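Local coordinates for kelch-like protein 7 (Homo sapiens, PDB 3II7) that serves as the substrate-specific adapter of a CUL3-RBX1 E3 ubiquitin ligase, its kelch-repeat domain, the part in this structure, forming a six-repeat beta-propeller, at residues E189-H194 with A205-N210. Numbering follows the deposited sequence.
Sequences EARKNH and AVGGQN
Gln-209 lays its side chain across that of Lys-192, CG on CG at 3.7 Å, and the CE of Lys-192 packs against the amide of Gln-209. That amide lies alongside the one of Asn-193: NE2 of Gln-209 donates to OD1 of Asn-193 at 2.9 Å, a bent bond between planes turned 47° apart. The backbones of Lys-192 and Gln-209 form a single antiparallel hydrogen-bonded pair, each N donating to the other's O. CA of Gly-208 lies 3.3 Å from Lys-192 O, a closeness that leaves little room for a side chain. Arg-191 keeps CG anti to its carbonyl carbon (chi1 -52°) and runs extended to NE, passing CB of Ala-205 at 3.9 Å from CD. Its NH1 donates to Gly-207 O at 2.9 Å, almost exactly in the guanidinium plane, while Ala-205 O sits over one face and CB of Glu-189 over the other; NH2 turns to Glu-219 in a salt bridge and to Asn-217. A leucine in place of Arg-191 would probably leave Gly-207 O without this donor and the carboxylate of Glu-219 without its charged mate. At the other end, ND2 of Asn-210 donates to Ala-190 O at 3.0 Å, from a position tilted 30° out of the carbonyl plane. Gly-207 and Gly-208 are the double glycine of the kelch repeat, following the second strand of the blade 195-199, 202-206, 218-222, 227-230; the connection from strand 180-184 to strand 195-199 runs antiparallel alongside residues 208-210, joining Kelch 4 to Kelch 5, with Val-167 of strand 166-167 touching Ala-190, Lys-192 and Asn-210.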
loop_
_atom_site.group_PDB
_atom_site.type_symbol
_atom_site.label_atom_id
_atom_site.label_comp_id
_atom_site.label_asym_id
_atom_site.label_seq_id
_atom_site.Cartn_x
_atom_site.Cartn_y
_atom_site.Cartn_z
ATOM N N GLU A 189 -2.752 7.427 -16.233
ATOM C CA GLU A 189 -4.096 7.080 -15.809
ATOM C C GLU A 189 -4.371 7.685 -14.441
ATOM O O GLU A 189 -3.511 7.626 -13.558
ATOM C CB GLU A 189 -4.222 5.567 -15.691
ATOM C CG GLU A 189 -4.256 4.838 -16.985
ATOM C CD GLU A 189 -5.624 4.873 -17.712
ATOM O OE1 GLU A 189 -6.585 5.444 -17.191
ATOM O OE2 GLU A 189 -5.704 4.304 -18.806
ATOM N N ALA A 190 -5.583 8.226 -14.236
ATOM C CA ALA A 190 -6.035 8.496 -12.876
ATOM C C ALA A 190 -6.255 7.124 -12.209
ATOM O O ALA A 190 -6.762 6.207 -12.851
ATOM C CB ALA A 190 -7.319 9.315 -12.883
ATOM N N ARG A 191 -5.854 6.970 -10.947
ATOM C CA ARG A 191 -5.949 5.669 -10.240
ATOM C C ARG A 191 -6.156 5.894 -8.775
ATOM O O ARG A 191 -5.515 6.774 -8.188
ATOM C CB ARG A 191 -4.649 4.819 -10.342
ATOM C CG ARG A 191 -4.104 4.596 -11.705
ATOM C CD ARG A 191 -2.798 3.836 -11.648
ATOM N NE ARG A 191 -2.246 3.763 -12.997
ATOM C CZ ARG A 191 -2.493 2.791 -13.869
ATOM N NH1 ARG A 191 -3.238 1.738 -13.559
ATOM N NH2 ARG A 191 -1.979 2.864 -15.074
ATOM N N LYS A 192 -7.026 5.076 -8.192
ATOM C CA LYS A 192 -7.068 4.852 -6.749
ATOM C C LYS A 192 -7.131 3.347 -6.528
ATOM O O LYS A 192 -7.498 2.588 -7.398
ATOM C CB LYS A 192 -8.251 5.529 -6.082
ATOM C CG LYS A 192 -9.654 4.967 -6.449
ATOM C CD LYS A 192 -10.733 5.703 -5.677
ATOM C CE LYS A 192 -12.106 5.151 -5.933
ATOM N NZ LYS A 192 -13.117 5.648 -4.918
ATOM N N ASN A 193 -6.784 2.923 -5.317
ATOM C CA ASN A 193 -6.740 1.510 -4.956
ATOM C C ASN A 193 -5.821 0.661 -5.830
ATOM O O ASN A 193 -5.986 -0.567 -5.914
ATOM C CB ASN A 193 -8.167 0.886 -4.938
ATOM C CG ASN A 193 -9.100 1.568 -3.964
ATOM O OD1 ASN A 193 -10.176 2.034 -4.348
ATOM N ND2 ASN A 193 -8.683 1.654 -2.701
ATOM N N HIS A 194 -4.820 1.315 -6.413
ATOM C CA HIS A 194 -3.803 0.712 -7.235
ATOM C C HIS A 194 -2.659 0.213 -6.359
ATOM O O HIS A 194 -2.461 0.673 -5.236
ATOM C CB HIS A 194 -3.235 1.733 -8.251
ATOM C CG HIS A 194 -2.779 3.032 -7.646
ATOM N ND1 HIS A 194 -3.647 3.901 -7.045
ATOM C CD2 HIS A 194 -1.565 3.645 -7.628
ATOM C CE1 HIS A 194 -2.993 4.966 -6.623
ATOM N NE2 HIS A 194 -1.731 4.852 -6.981
ATOM N N ALA A 205 2.812 1.655 -10.914
ATOM C CA ALA A 205 1.460 1.800 -10.501
ATOM C C ALA A 205 0.656 0.726 -11.222
ATOM O O ALA A 205 0.617 0.697 -12.467
ATOM C CB ALA A 205 0.940 3.197 -10.837
ATOM N N VAL A 206 -0.029 -0.123 -10.442
ATOM C CA VAL A 206 -0.606 -1.356 -10.952
ATOM C C VAL A 206 -2.110 -1.334 -10.757
ATOM O O VAL A 206 -2.607 -1.332 -9.635
ATOM C CB VAL A 206 -0.004 -2.604 -10.236
ATOM C CG1 VAL A 206 -0.582 -3.899 -10.826
ATOM C CG2 VAL A 206 1.539 -2.583 -10.278
ATOM N N GLY A 207 -2.828 -1.264 -11.861
ATOM C CA GLY A 207 -4.265 -1.387 -11.816
ATOM C C GLY A 207 -4.940 -0.318 -11.001
ATOM O O GLY A 207 -4.598 0.872 -11.101
ATOM N N GLY A 208 -5.899 -0.765 -10.199
ATOM C CA GLY A 208 -6.768 0.097 -9.421
ATOM C C GLY A 208 -8.034 0.413 -10.203
ATOM O O GLY A 208 -8.517 -0.406 -10.979
ATOM N N GLN A 209 -8.571 1.593 -9.956
ATOM C CA GLN A 209 -9.822 2.050 -10.577
ATOM C C GLN A 209 -9.867 3.560 -10.668
ATOM O O GLN A 209 -9.142 4.264 -9.993
ATOM C CB GLN A 209 -11.035 1.571 -9.778
ATOM C CG GLN A 209 -11.109 2.118 -8.400
ATOM C CD GLN A 209 -12.309 1.662 -7.634
ATOM O OE1 GLN A 209 -13.452 1.647 -8.155
ATOM N NE2 GLN A 209 -12.078 1.240 -6.391
ATOM N N ASN A 210 -10.741 4.049 -11.524
ATOM C CA ASN A 210 -11.026 5.486 -11.528
ATOM C C ASN A 210 -12.487 5.742 -11.740
ATOM O O ASN A 210 -13.302 4.848 -11.550
ATOM C CB ASN A 210 -10.120 6.219 -12.508
ATOM C CG ASN A 210 -10.249 5.745 -13.907
ATOM O OD1 ASN A 210 -11.330 5.355 -14.368
ATOM N ND2 ASN A 210 -9.129 5.777 -14.632
HETATM O O HOH W 1 -8.955 5.861 -17.377
#